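Side-chain contacts in pyridine synthase TbtD (Thermobispora bispora, PDB 5WA4), which probably forms the pyridine core of the thiopeptide thiomuracin by a formal [4+2] aza-cycloaddition, and binds the leader peptide of its substrate: residues Phe169-Ala174 and Leu323-Leu328; Val173-Ala178 and Arg315-Cys320; Leu155-Ser160 and Pro165-Asp170; Ala145-Ser150 and Val250-Pro255; Arg207-Trp212 and Val338-Ala343. All blocks are in the same frame, centred on the assembly; numbering follows the deposited sequence.

Interaction 1: residues Phe169-Ala174 and Leu323-Leu328; sequences FDLVVA and LHLTRL
L171, V172, H324 and L325 make a buried contact between helix 164-178 and helix 307-328, an almost antiparallel pair in the helical domain. The axes of the two short segments stand 11.0 Å apart, at 172°. At this spacing the helices meet through side-chain ends, not backbones.

Most of the contact is aliphatic. L171 and L325 slide past each other in opposite directions, with L171 CD1 3.9 Å from L325 CD2. The other methyl of L325 serves V172: V172 CG2 lies 3.7 Å from L325 CD1, and these two side chains cross at about a right angle. L325 thus splits its branches between two neighbours on one helix. In both leucines CG lies beside the backbone N (L171 chi1 -64°, L325 chi1 -52°), and from there the methyls reach the partner helix.

The aromatic part is H324. Its ring is stacked with W249 of helix 244-265, and L171 also touches W249. The three side chains therefore join three helices. Further along the same turn, R327 makes a cation-pi contact with F46, toward the sheet.

L171 meets the imidazole from the side, not over a face. Its CD1 lies in the ring plane, 3.6 Å from H324 CD2 and 4.1 Å from H324 NE2.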
# COMPACT_ATOMS: atom_id res chain seq x y z
N PHE E 169 5.73 16.42 -33.58
CA PHE E 169 6.81 17.06 -32.84
C PHE E 169 6.55 18.56 -32.76
O PHE E 169 6.58 19.14 -31.67
CB PHE E 169 8.16 16.78 -33.48
CG PHE E 169 9.34 17.39 -32.75
CD1 PHE E 169 9.80 18.66 -33.10
CD2 PHE E 169 9.98 16.71 -31.73
CE1 PHE E 169 10.88 19.23 -32.43
CE2 PHE E 169 11.07 17.28 -31.07
CZ PHE E 169 11.52 18.53 -31.42
N ASP E 170 6.26 19.18 -33.91
CA ASP E 170 6.00 20.61 -33.98
C ASP E 170 4.84 21.02 -33.04
O ASP E 170 5.02 21.88 -32.17
CB ASP E 170 5.69 21.06 -35.42
CG ASP E 170 6.88 20.91 -36.39
OD1 ASP E 170 8.05 20.86 -35.96
OD2 ASP E 170 6.64 20.88 -37.63
N LEU E 171 3.67 20.40 -33.20
CA LEU E 171 2.50 20.74 -32.39
C LEU E 171 2.77 20.61 -30.90
O LEU E 171 2.53 21.53 -30.13
CB LEU E 171 1.30 19.88 -32.77
CG LEU E 171 0.83 20.13 -34.20
CD1 LEU E 171 -0.45 19.35 -34.53
CD2 LEU E 171 0.69 21.62 -34.46
N VAL E 172 3.28 19.45 -30.50
CA VAL E 172 3.57 19.20 -29.09
C VAL E 172 4.51 20.25 -28.50
O VAL E 172 4.24 20.81 -27.46
CB VAL E 172 4.16 17.77 -28.91
CG1 VAL E 172 5.15 17.71 -27.77
CG2 VAL E 172 3.04 16.77 -28.72
N VAL E 173 5.61 20.53 -29.19
CA VAL E 173 6.57 21.54 -28.73
C VAL E 173 5.93 22.94 -28.65
O VAL E 173 6.19 23.69 -27.72
CB VAL E 173 7.81 21.60 -29.67
CG1 VAL E 173 8.76 22.72 -29.25
CG2 VAL E 173 8.55 20.29 -29.68
N ALA E 174 5.11 23.28 -29.64
CA ALA E 174 4.57 24.63 -29.78
C ALA E 174 3.60 24.96 -28.64
O ALA E 174 3.65 26.05 -28.05
CB ALA E 174 3.90 24.81 -31.12
N LEU E 323 -4.86 14.60 -28.08
CA LEU E 323 -6.09 14.03 -28.62
C LEU E 323 -6.23 14.30 -30.13
O LEU E 323 -6.85 13.50 -30.87
CB LEU E 323 -7.32 14.55 -27.86
CG LEU E 323 -7.73 14.00 -26.48
CD1 LEU E 323 -8.92 14.76 -25.98
CD2 LEU E 323 -8.10 12.52 -26.54
N HIS E 324 -5.65 15.41 -30.58
CA HIS E 324 -5.58 15.79 -31.99
C HIS E 324 -4.68 14.80 -32.73
O HIS E 324 -5.08 14.21 -33.72
CB HIS E 324 -5.03 17.21 -32.11
CG HIS E 324 -4.94 17.74 -33.52
ND1 HIS E 324 -6.02 17.79 -34.38
CD2 HIS E 324 -3.90 18.31 -34.19
CE1 HIS E 324 -5.64 18.35 -35.52
NE2 HIS E 324 -4.37 18.68 -35.43
N LEU E 325 -3.45 14.62 -32.23
CA LEU E 325 -2.49 13.71 -32.84
C LEU E 325 -3.08 12.30 -32.99
O LEU E 325 -2.89 11.66 -34.01
CB LEU E 325 -1.19 13.66 -32.02
CG LEU E 325 -0.55 15.00 -31.70
CD1 LEU E 325 0.69 14.86 -30.82
CD2 LEU E 325 -0.23 15.80 -32.95
N THR E 326 -3.82 11.81 -31.99
CA THR E 326 -4.51 10.53 -32.17
C THR E 326 -5.50 10.63 -33.34
O THR E 326 -5.74 9.65 -34.06
CB THR E 326 -5.23 10.06 -30.86
OG1 THR E 326 -4.28 9.42 -30.00
CG2 THR E 326 -6.38 9.08 -31.15
N ARG E 327 -6.05 11.82 -33.57
CA ARG E 327 -7.01 11.98 -34.67
C ARG E 327 -6.26 12.00 -36.02
O ARG E 327 -6.85 11.72 -37.07
CB ARG E 327 -7.81 13.27 -34.49
CG ARG E 327 -9.16 13.28 -35.12
CD ARG E 327 -9.77 14.63 -34.86
NE ARG E 327 -10.99 14.87 -35.61
CZ ARG E 327 -11.44 16.09 -35.90
NH1 ARG E 327 -10.75 17.15 -35.51
NH2 ARG E 327 -12.56 16.25 -36.60
N LEU E 328 -4.97 12.34 -35.98
CA LEU E 328 -4.13 12.36 -37.17
C LEU E 328 -3.62 10.96 -37.55
O LEU E 328 -3.12 10.76 -38.65
CB LEU E 328 -2.92 13.29 -36.98
CG LEU E 328 -3.16 14.77 -36.68
CD1 LEU E 328 -1.85 15.54 -36.65
CD2 LEU E 328 -4.11 15.39 -37.69

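Interaction 2: residues Val173-Ala178 and Arg315-Cys320; sequences VATAHA and RLVINC
T175 and I318 carry this contact, with V317 and A176 beside them. It is a buried patch between helix 164-178 and helix 307-328. The segments run nearly antiparallel, at 166°, and their axes approach to 9.8 Å. Here T175 CA and I318 CA come to 6.3 Å.

The packing across the interface is apolar. T175 CG2 is 3.9 Å from I318 CD1 and 4.0 Å from V317 CG1. The I318 side chain leaves its helix to one side, but its end swings back toward the partner. CG1 is anti to the backbone N (chi1 -166°), and the turn at chi2, 86°, lays CD1 against T175. The same methyl comes to 4.3 Å from A176 N.

The polar side of T175 is used differently. While CG2 faces the partner, OG1 sits beside its own backbone N. OG1 is hydrogen-bonded to W249 NE1, L171 O and T321 OG1, so this buried hydroxyl is well satisfied.

Helix 244-265 flanks the pair, where L253 touches both T175 and V317. Helix 184-201 packs on A176 through A187, and helix 220-235 lies against A174 through V230.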
# COMPACT_ATOMS: atom_id res chain seq x y z
N VAL E 173 5.61 20.53 -29.19
CA VAL E 173 6.57 21.54 -28.73
C VAL E 173 5.93 22.94 -28.65
O VAL E 173 6.19 23.69 -27.72
CB VAL E 173 7.81 21.60 -29.67
CG1 VAL E 173 8.76 22.72 -29.25
CG2 VAL E 173 8.55 20.29 -29.68
N ALA E 174 5.11 23.28 -29.64
CA ALA E 174 4.57 24.63 -29.78
C ALA E 174 3.60 24.96 -28.64
O ALA E 174 3.65 26.05 -28.05
CB ALA E 174 3.90 24.81 -31.12
N THR E 175 2.72 24.00 -28.35
CA THR E 175 1.80 24.11 -27.23
C THR E 175 2.52 24.30 -25.89
O THR E 175 2.12 25.16 -25.07
CB THR E 175 0.88 22.89 -27.18
OG1 THR E 175 0.18 22.80 -28.42
CG2 THR E 175 -0.13 23.01 -26.06
N ALA E 176 3.59 23.54 -25.64
CA ALA E 176 4.28 23.66 -24.36
C ALA E 176 5.02 24.97 -24.27
O ALA E 176 5.26 25.46 -23.17
CB ALA E 176 5.24 22.52 -24.14
N HIS E 177 5.41 25.55 -25.41
CA HIS E 177 6.18 26.79 -25.35
C HIS E 177 5.24 27.99 -25.21
O HIS E 177 5.45 28.87 -24.36
CB HIS E 177 7.07 26.97 -26.58
CG HIS E 177 8.06 28.09 -26.43
ND1 HIS E 177 8.86 28.23 -25.32
CD2 HIS E 177 8.34 29.15 -27.23
CE1 HIS E 177 9.60 29.31 -25.45
NE2 HIS E 177 9.31 29.88 -26.60
N ALA E 178 4.20 28.00 -26.03
CA ALA E 178 3.30 29.13 -26.12
C ALA E 178 2.28 29.16 -24.99
O ALA E 178 2.08 30.19 -24.35
CB ALA E 178 2.60 29.12 -27.47
N ARG E 315 -2.71 21.87 -18.75
CA ARG E 315 -2.87 20.44 -18.90
C ARG E 315 -4.07 20.08 -19.79
O ARG E 315 -4.02 19.09 -20.52
CB ARG E 315 -2.98 19.68 -17.55
CG ARG E 315 -1.87 19.94 -16.47
CD ARG E 315 -1.42 18.56 -15.82
NE ARG E 315 -0.35 17.94 -16.62
CZ ARG E 315 0.92 17.75 -16.23
NH1 ARG E 315 1.31 17.98 -14.97
NH2 ARG E 315 1.79 17.23 -17.09
N LEU E 316 -5.13 20.87 -19.78
CA LEU E 316 -6.27 20.51 -20.63
C LEU E 316 -5.90 20.70 -22.10
O LEU E 316 -6.37 19.98 -22.99
CB LEU E 316 -7.51 21.34 -20.28
CG LEU E 316 -8.74 20.92 -21.09
CD1 LEU E 316 -9.94 20.63 -20.21
CD2 LEU E 316 -9.08 22.00 -22.09
N VAL E 317 -5.03 21.68 -22.34
CA VAL E 317 -4.79 22.13 -23.69
C VAL E 317 -3.66 21.26 -24.31
O VAL E 317 -3.77 20.81 -25.47
CB VAL E 317 -4.52 23.67 -23.68
CG1 VAL E 317 -3.06 24.03 -23.48
CG2 VAL E 317 -5.12 24.31 -24.87
N ILE E 318 -2.62 20.94 -23.54
CA ILE E 318 -1.66 19.94 -24.01
C ILE E 318 -2.37 18.59 -24.19
O ILE E 318 -2.03 17.83 -25.09
CB ILE E 318 -0.45 19.78 -23.05
CG1 ILE E 318 0.67 19.00 -23.73
CG2 ILE E 318 -0.82 19.03 -21.82
CD1 ILE E 318 1.60 19.89 -24.57
N ASN E 319 -3.39 18.30 -23.38
CA ASN E 319 -4.09 17.04 -23.57
C ASN E 319 -4.95 17.04 -24.81
O ASN E 319 -5.11 16.02 -25.47
CB ASN E 319 -4.92 16.70 -22.34
CG ASN E 319 -4.24 15.69 -21.47
OD1 ASN E 319 -3.47 16.04 -20.57
ND2 ASN E 319 -4.48 14.41 -21.77
N CYS E 320 -5.50 18.20 -25.12
CA CYS E 320 -6.27 18.34 -26.34
C CYS E 320 -5.33 18.14 -27.56
O CYS E 320 -5.71 17.56 -28.57
CB CYS E 320 -6.97 19.72 -26.36
SG CYS E 320 -8.56 19.77 -25.41

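Interaction 3: residues Leu155-Ser160 and Pro165-Asp170; sequences LERVRS and PTIAFD
I167 reaches across to R157 and V158 inside a helical hairpin. Helix 135-159 ends, the chain turns within a few residues, and helix 164-178 begins. I167 is the buried member of the trio, while R157 is exposed.

The first shell is the end of one side chain. I167 CD1 lies 4.3 Å from R157 CB and 4.3 Å from V158 CG2. The isoleucine is extended at chi2, 177°, which carries CD1 out to the other helix. The same methyl lies near the plane of the R157 guanidinium, at its edge. R157 also touches a crystal neighbour, so the place of its exposed end is less sure. The packing is loose, and the CA atoms of R157 and I167 are 9.0 Å apart.

In the next shell both helices have partners elsewhere. V158 also touches D23 of helix 22-35, and R159 forms salt bridges with D24 and D28 there. D170 is paired with R226 of helix 220-235.

The bound leader peptide passes this corner. R157 and T166 each pack on an acidic side chain of it, and T166 OG1 makes a weak hydrogen bond to its backbone. R157 NH2 stays 6.2 Å from D170 OD2, too far for a salt bridge.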
# COMPACT_ATOMS: atom_id res chain seq x y z
N LEU E 155 -3.06 15.94 -42.71
CA LEU E 155 -3.20 14.70 -43.46
C LEU E 155 -2.73 14.91 -44.88
O LEU E 155 -2.09 14.04 -45.44
CB LEU E 155 -4.65 14.19 -43.44
CG LEU E 155 -5.11 13.75 -42.04
CD1 LEU E 155 -6.26 12.75 -42.07
CD2 LEU E 155 -3.95 13.19 -41.22
N GLU E 156 -3.03 16.07 -45.47
CA GLU E 156 -2.66 16.28 -46.87
C GLU E 156 -1.14 16.36 -46.97
O GLU E 156 -0.54 15.92 -47.95
CB GLU E 156 -3.33 17.53 -47.46
CG GLU E 156 -4.85 17.36 -47.70
CD GLU E 156 -5.35 17.99 -49.00
OE1 GLU E 156 -5.70 19.20 -48.98
OE2 GLU E 156 -5.43 17.28 -50.04
N ARG E 157 -0.50 16.87 -45.92
CA ARG E 157 0.94 16.81 -45.85
C ARG E 157 1.43 15.36 -45.65
O ARG E 157 2.54 15.01 -46.00
CB ARG E 157 1.45 17.71 -44.73
CG ARG E 157 1.65 19.13 -45.17
CD ARG E 157 2.22 19.94 -44.06
NE ARG E 157 3.44 19.34 -43.52
CZ ARG E 157 4.64 19.48 -44.05
NH1 ARG E 157 4.79 20.20 -45.15
NH2 ARG E 157 5.69 18.91 -43.48
N VAL E 158 0.57 14.52 -45.08
CA VAL E 158 0.95 13.14 -44.84
C VAL E 158 0.86 12.34 -46.15
O VAL E 158 1.74 11.52 -46.46
CB VAL E 158 0.07 12.53 -43.72
CG1 VAL E 158 -0.30 11.06 -43.99
CG2 VAL E 158 0.75 12.75 -42.34
N ARG E 159 -0.18 12.62 -46.92
CA ARG E 159 -0.45 11.93 -48.17
C ARG E 159 0.69 12.11 -49.20
O ARG E 159 0.83 11.34 -50.16
CB ARG E 159 -1.78 12.43 -48.73
CG ARG E 159 -2.22 11.73 -49.96
CD ARG E 159 -3.72 11.57 -49.97
NE ARG E 159 -4.40 12.83 -50.22
CZ ARG E 159 -5.70 12.91 -50.51
NH1 ARG E 159 -6.42 11.78 -50.61
NH2 ARG E 159 -6.27 14.09 -50.72
N SER E 160 1.52 13.13 -48.97
CA SER E 160 2.63 13.42 -49.86
C SER E 160 3.98 13.09 -49.21
O SER E 160 5.03 13.54 -49.66
CB SER E 160 2.58 14.90 -50.28
OG SER E 160 3.17 15.78 -49.31
N PRO E 165 5.10 11.87 -37.49
CA PRO E 165 5.77 12.22 -36.23
C PRO E 165 6.32 13.63 -36.20
O PRO E 165 6.40 14.20 -35.12
CB PRO E 165 6.91 11.20 -36.16
CG PRO E 165 6.32 10.01 -36.77
CD PRO E 165 5.49 10.53 -37.93
N THR E 166 6.70 14.18 -37.35
CA THR E 166 7.32 15.50 -37.40
C THR E 166 6.26 16.57 -37.25
O THR E 166 6.53 17.65 -36.72
CB THR E 166 8.11 15.72 -38.73
OG1 THR E 166 8.93 14.57 -39.00
CG2 THR E 166 9.02 16.97 -38.64
N ILE E 167 5.06 16.29 -37.72
CA ILE E 167 3.97 17.19 -37.43
C ILE E 167 3.71 17.19 -35.92
O ILE E 167 3.67 18.25 -35.29
CB ILE E 167 2.70 16.81 -38.20
CG1 ILE E 167 2.97 16.96 -39.71
CG2 ILE E 167 1.52 17.65 -37.72
CD1 ILE E 167 1.80 16.53 -40.63
N ALA E 168 3.59 15.99 -35.35
CA ALA E 168 3.38 15.85 -33.92
C ALA E 168 4.49 16.52 -33.12
O ALA E 168 4.23 17.14 -32.09
CB ALA E 168 3.27 14.42 -33.54
N PHE E 169 5.73 16.42 -33.58
CA PHE E 169 6.81 17.06 -32.84
C PHE E 169 6.55 18.56 -32.76
O PHE E 169 6.58 19.14 -31.67
CB PHE E 169 8.16 16.78 -33.48
CG PHE E 169 9.34 17.39 -32.75
CD1 PHE E 169 9.80 18.66 -33.10
CD2 PHE E 169 9.98 16.71 -31.73
CE1 PHE E 169 10.88 19.23 -32.43
CE2 PHE E 169 11.07 17.28 -31.07
CZ PHE E 169 11.52 18.53 -31.42
N ASP E 170 6.26 19.18 -33.91
CA ASP E 170 6.00 20.61 -33.98
C ASP E 170 4.84 21.02 -33.04
O ASP E 170 5.02 21.88 -32.17
CB ASP E 170 5.69 21.06 -35.42
CG ASP E 170 6.88 20.91 -36.39
OD1 ASP E 170 8.05 20.86 -35.96
OD2 ASP E 170 6.64 20.88 -37.63

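Interaction 4: residues Ala145-Ser150 and Val250-Pro255; sequences ADTTPS and VRRLRP
R252 bridges two nearly antiparallel helices at the surface of the helical domain, resting on D146, T147 and P149. The contact is mostly one arginine laid against a helix. Segment axes of helix 135-159 and helix 244-265 are 10.7 Å apart, at 172°.

R252 starts with CG anti to the backbone N (chi1 -178°) and bends at chi3, -98°. The bend brings one face of the guanidinium over D146 O, which lies 2.9 Å from R252 NE. This is not a hydrogen bond, because the N-H directions lie in the guanidinium plane and miss the oxygen. At this resolution the closeness should not be over-read.

The helix is kinked here. P149 has no N-H to give, and S150 N does not bond to D146 O, so this carbonyl lacks its usual helical donor. P149 CG packs at 3.5 Å from R252 NH1, the two side chains crossing at a slant. T147 CG2 is 4.3 Å from R252 CD, while T147 OG1 bonds to F143 O. R252 NH1 has a long, weak ion pair with E248.

The arrangement is that of the peripheral edge of an antiparallel helix pair. The arginine lies along the outside, and W249 packs on T147 and S150 beside it.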
# COMPACT_ATOMS: atom_id res chain seq x y z
N ALA E 145 -14.13 20.55 -33.49
CA ALA E 145 -14.64 21.33 -34.61
C ALA E 145 -13.65 22.43 -35.04
O ALA E 145 -13.35 22.59 -36.21
CB ALA E 145 -15.98 21.95 -34.25
N ASP E 146 -13.14 23.18 -34.08
CA ASP E 146 -12.29 24.30 -34.43
C ASP E 146 -10.98 23.83 -35.05
O ASP E 146 -10.35 24.59 -35.80
CB ASP E 146 -12.04 25.17 -33.19
CG ASP E 146 -13.31 25.75 -32.62
OD1 ASP E 146 -14.31 25.86 -33.37
OD2 ASP E 146 -13.33 26.11 -31.42
N THR E 147 -10.57 22.59 -34.77
CA THR E 147 -9.28 22.07 -35.22
C THR E 147 -9.36 21.16 -36.46
O THR E 147 -8.33 20.68 -36.95
CB THR E 147 -8.55 21.29 -34.11
OG1 THR E 147 -9.46 20.40 -33.46
CG2 THR E 147 -7.96 22.24 -33.09
N THR E 148 -10.56 20.96 -36.99
CA THR E 148 -10.71 20.15 -38.19
C THR E 148 -9.88 20.59 -39.43
O THR E 148 -9.28 19.73 -40.11
CB THR E 148 -12.15 20.08 -38.57
OG1 THR E 148 -12.84 19.29 -37.60
CG2 THR E 148 -12.30 19.46 -39.92
N PRO E 149 -9.83 21.90 -39.74
CA PRO E 149 -8.93 22.25 -40.85
C PRO E 149 -7.46 22.01 -40.51
O PRO E 149 -6.63 21.99 -41.42
CB PRO E 149 -9.19 23.75 -41.08
CG PRO E 149 -9.88 24.23 -39.85
CD PRO E 149 -10.65 23.05 -39.33
N SER E 150 -7.14 21.84 -39.24
CA SER E 150 -5.77 21.51 -38.87
C SER E 150 -5.52 20.02 -39.12
O SER E 150 -4.36 19.58 -39.27
CB SER E 150 -5.47 21.86 -37.41
OG SER E 150 -5.01 23.19 -37.31
N VAL E 250 -1.19 27.31 -32.30
CA VAL E 250 -1.17 28.14 -31.10
C VAL E 250 -2.38 29.08 -31.05
O VAL E 250 -3.18 29.04 -30.11
CB VAL E 250 0.09 28.97 -31.01
CG1 VAL E 250 -0.06 29.99 -29.88
CG2 VAL E 250 1.31 28.08 -30.77
N ARG E 251 -2.54 29.86 -32.11
CA ARG E 251 -3.57 30.90 -32.17
C ARG E 251 -5.00 30.39 -31.90
O ARG E 251 -5.87 31.15 -31.47
CB ARG E 251 -3.51 31.58 -33.54
CG ARG E 251 -4.45 32.71 -33.70
CD ARG E 251 -4.62 33.10 -35.12
NE ARG E 251 -3.36 32.97 -35.81
CZ ARG E 251 -3.24 32.53 -37.05
NH1 ARG E 251 -4.32 32.26 -37.78
NH2 ARG E 251 -2.04 32.43 -37.59
N ARG E 252 -5.20 29.11 -32.13
CA ARG E 252 -6.50 28.45 -32.08
C ARG E 252 -6.68 27.76 -30.73
O ARG E 252 -7.78 27.34 -30.35
CB ARG E 252 -6.58 27.42 -33.22
CG ARG E 252 -7.88 26.66 -33.37
CD ARG E 252 -8.03 26.22 -34.84
NE ARG E 252 -8.89 27.12 -35.62
CZ ARG E 252 -8.95 27.13 -36.95
NH1 ARG E 252 -8.18 26.31 -37.66
NH2 ARG E 252 -9.77 27.98 -37.58
N LEU E 253 -5.57 27.62 -30.00
CA LEU E 253 -5.60 26.95 -28.71
C LEU E 253 -5.70 27.98 -27.59
O LEU E 253 -6.24 27.68 -26.53
CB LEU E 253 -4.36 26.08 -28.51
CG LEU E 253 -4.47 24.58 -28.71
CD1 LEU E 253 -3.35 23.89 -27.96
CD2 LEU E 253 -5.81 24.10 -28.25
N ARG E 254 -5.18 29.19 -27.82
CA ARG E 254 -5.19 30.22 -26.79
C ARG E 254 -6.61 30.51 -26.29
O ARG E 254 -6.83 30.54 -25.08
CB ARG E 254 -4.52 31.50 -27.28
CG ARG E 254 -3.59 32.09 -26.23
CD ARG E 254 -2.85 33.32 -26.71
NE ARG E 254 -1.40 33.12 -26.75
CZ ARG E 254 -0.69 33.09 -27.87
NH1 ARG E 254 -1.30 33.26 -29.05
NH2 ARG E 254 0.63 32.90 -27.82
N PRO E 255 -7.59 30.69 -27.20
CA PRO E 255 -8.95 30.78 -26.66
C PRO E 255 -9.30 29.58 -25.80
O PRO E 255 -9.77 29.78 -24.69
CB PRO E 255 -9.83 30.83 -27.91
CG PRO E 255 -8.95 31.36 -28.94
CD PRO E 255 -7.61 30.76 -28.66

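Interaction 5: residues Arg207-Trp212 and Val338-Ala343; sequences RLRELW and VCHLAA
W212 and H340 pack against each other at a buried helix crossing, with R209 near the CE1 corner of the imidazole. The segments cross at -56°, and their axes approach to 11.0 Å.

H340 has CG anti to its backbone N (chi1 -178°), which drives the ring straight across to the other helix. W212 has CG beside its backbone N, and its indole stands next to that ring. The planes of the W212 six-membered ring and the imidazole are inclined at 52°, an oblique pairing. W212 CE3 lies over one face of the imidazole, 3.6 Å from H340 CG. The methylene adds to this grip, with W212 CB 3.6 Å from H340 CD2.

R209 offers its aliphatic part. R209 CG is 3.8 Å from H340 CE1, and the side chains cross at about a right angle. Bent at chi3, the R209 chain takes its charged end elsewhere: it forms salt bridges with E196 of helix 184-201 and with E196 of the second subunit.

The contact thus lies beside the subunit interface. W212 and L341 also pack on the bound leader peptide. Helix 332-352 is backed in turn by helix 164-178: A342 rests on F169 and V173.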
# COMPACT_ATOMS: atom_id res chain seq x y z
N ARG E 207 15.33 -0.22 -21.31
CA ARG E 207 16.01 -0.55 -22.55
C ARG E 207 15.47 0.30 -23.70
O ARG E 207 16.20 0.62 -24.64
CB ARG E 207 15.92 -2.04 -22.87
CG ARG E 207 16.17 -2.38 -24.34
CD ARG E 207 16.95 -3.68 -24.51
NE ARG E 207 16.61 -4.67 -23.49
CZ ARG E 207 17.39 -5.00 -22.46
NH1 ARG E 207 18.58 -4.42 -22.30
NH2 ARG E 207 16.99 -5.92 -21.58
N LEU E 208 14.20 0.67 -23.64
CA LEU E 208 13.64 1.47 -24.71
C LEU E 208 14.03 2.93 -24.52
O LEU E 208 14.07 3.70 -25.49
CB LEU E 208 12.12 1.29 -24.78
CG LEU E 208 11.41 1.99 -25.95
CD1 LEU E 208 11.77 1.30 -27.25
CD2 LEU E 208 9.91 1.97 -25.71
N ARG E 209 14.33 3.31 -23.28
CA ARG E 209 14.78 4.68 -23.02
C ARG E 209 16.06 4.93 -23.76
O ARG E 209 16.16 5.88 -24.54
CB ARG E 209 14.97 4.97 -21.54
CG ARG E 209 14.45 6.35 -21.17
CD ARG E 209 15.07 6.94 -19.92
NE ARG E 209 15.02 6.05 -18.77
CZ ARG E 209 13.93 5.83 -18.04
NH1 ARG E 209 12.80 6.43 -18.37
NH2 ARG E 209 13.97 5.01 -17.00
N GLU E 210 17.06 4.08 -23.55
CA GLU E 210 18.35 4.41 -24.13
C GLU E 210 18.32 4.20 -25.61
O GLU E 210 19.13 4.78 -26.32
CB GLU E 210 19.46 3.60 -23.51
CG GLU E 210 19.80 4.19 -22.19
CD GLU E 210 19.86 3.12 -21.16
OE1 GLU E 210 20.41 2.04 -21.48
OE2 GLU E 210 19.22 3.32 -20.10
N LEU E 211 17.40 3.37 -26.10
CA LEU E 211 17.19 3.29 -27.53
C LEU E 211 16.78 4.68 -28.04
O LEU E 211 17.23 5.13 -29.10
CB LEU E 211 16.14 2.24 -27.87
CG LEU E 211 16.63 0.81 -28.07
CD1 LEU E 211 15.42 -0.13 -28.15
CD2 LEU E 211 17.54 0.68 -29.31
N TRP E 212 15.95 5.36 -27.25
CA TRP E 212 15.49 6.72 -27.56
C TRP E 212 16.58 7.75 -27.27
O TRP E 212 16.90 8.55 -28.15
CB TRP E 212 14.21 7.05 -26.77
CG TRP E 212 12.99 6.30 -27.30
CD1 TRP E 212 12.94 5.52 -28.42
CD2 TRP E 212 11.68 6.24 -26.72
NE1 TRP E 212 11.69 5.00 -28.58
CE2 TRP E 212 10.89 5.41 -27.55
CE3 TRP E 212 11.09 6.82 -25.59
CZ2 TRP E 212 9.55 5.15 -27.29
CZ3 TRP E 212 9.75 6.55 -25.32
CH2 TRP E 212 9.00 5.72 -26.17
N VAL E 338 7.80 10.86 -29.64
CA VAL E 338 7.88 12.30 -29.94
C VAL E 338 8.03 13.20 -28.68
O VAL E 338 8.89 14.09 -28.67
CB VAL E 338 6.65 12.73 -30.75
CG1 VAL E 338 6.48 14.22 -30.71
CG2 VAL E 338 6.80 12.24 -32.18
N CYS E 339 7.26 12.95 -27.62
CA CYS E 339 7.44 13.72 -26.38
C CYS E 339 8.82 13.48 -25.81
O CYS E 339 9.46 14.39 -25.29
CB CYS E 339 6.41 13.38 -25.29
SG CYS E 339 4.67 13.63 -25.71
N HIS E 340 9.28 12.24 -25.88
CA HIS E 340 10.57 11.96 -25.28
C HIS E 340 11.67 12.72 -26.05
O HIS E 340 12.59 13.28 -25.44
CB HIS E 340 10.85 10.47 -25.27
CG HIS E 340 12.14 10.12 -24.61
ND1 HIS E 340 12.23 9.81 -23.28
CD2 HIS E 340 13.40 10.10 -25.10
CE1 HIS E 340 13.50 9.57 -22.97
NE2 HIS E 340 14.23 9.75 -24.06
N LEU E 341 11.54 12.78 -27.37
CA LEU E 341 12.51 13.51 -28.18
C LEU E 341 12.40 15.03 -27.97
O LEU E 341 13.40 15.75 -28.02
CB LEU E 341 12.35 13.16 -29.66
CG LEU E 341 12.76 11.73 -30.02
CD1 LEU E 341 12.34 11.32 -31.43
CD2 LEU E 341 14.26 11.58 -29.83
N ALA E 342 11.19 15.54 -27.74
CA ALA E 342 11.06 16.97 -27.47
C ALA E 342 11.81 17.29 -26.21
O ALA E 342 12.60 18.24 -26.19
CB ALA E 342 9.63 17.39 -27.34
N ALA E 343 11.63 16.48 -25.17
CA ALA E 343 12.24 16.80 -23.89
C ALA E 343 13.78 16.69 -23.93
O ALA E 343 14.48 17.49 -23.30
CB ALA E 343 11.67 15.91 -22.77

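Overall arrangement
Interactions 1, 2 and 3 all use helix 164-178, a central helix of the helical domain. Interactions 1 and 2 lie on the same pair, helices 164-178 and 307-328, with centres about 9 Å apart. Interaction 3 joins helix 164-178 to helix 135-159. It is nested inside the loop closed by interaction 4 and closes before interactions 2 and 5 open; interactions 1 and 4 cross along the chain. Interaction 4 reaches helix 244-265, whose L253 packs on V317 of interaction 2. Interaction 5 is the outlier, about 28 Å from interaction 4 between centres, but F169 links it to interactions 1 and 3. Residues of interactions 1, 3 and 5 touch the leader peptide, so part of the helical packing borders the peptide-binding surface.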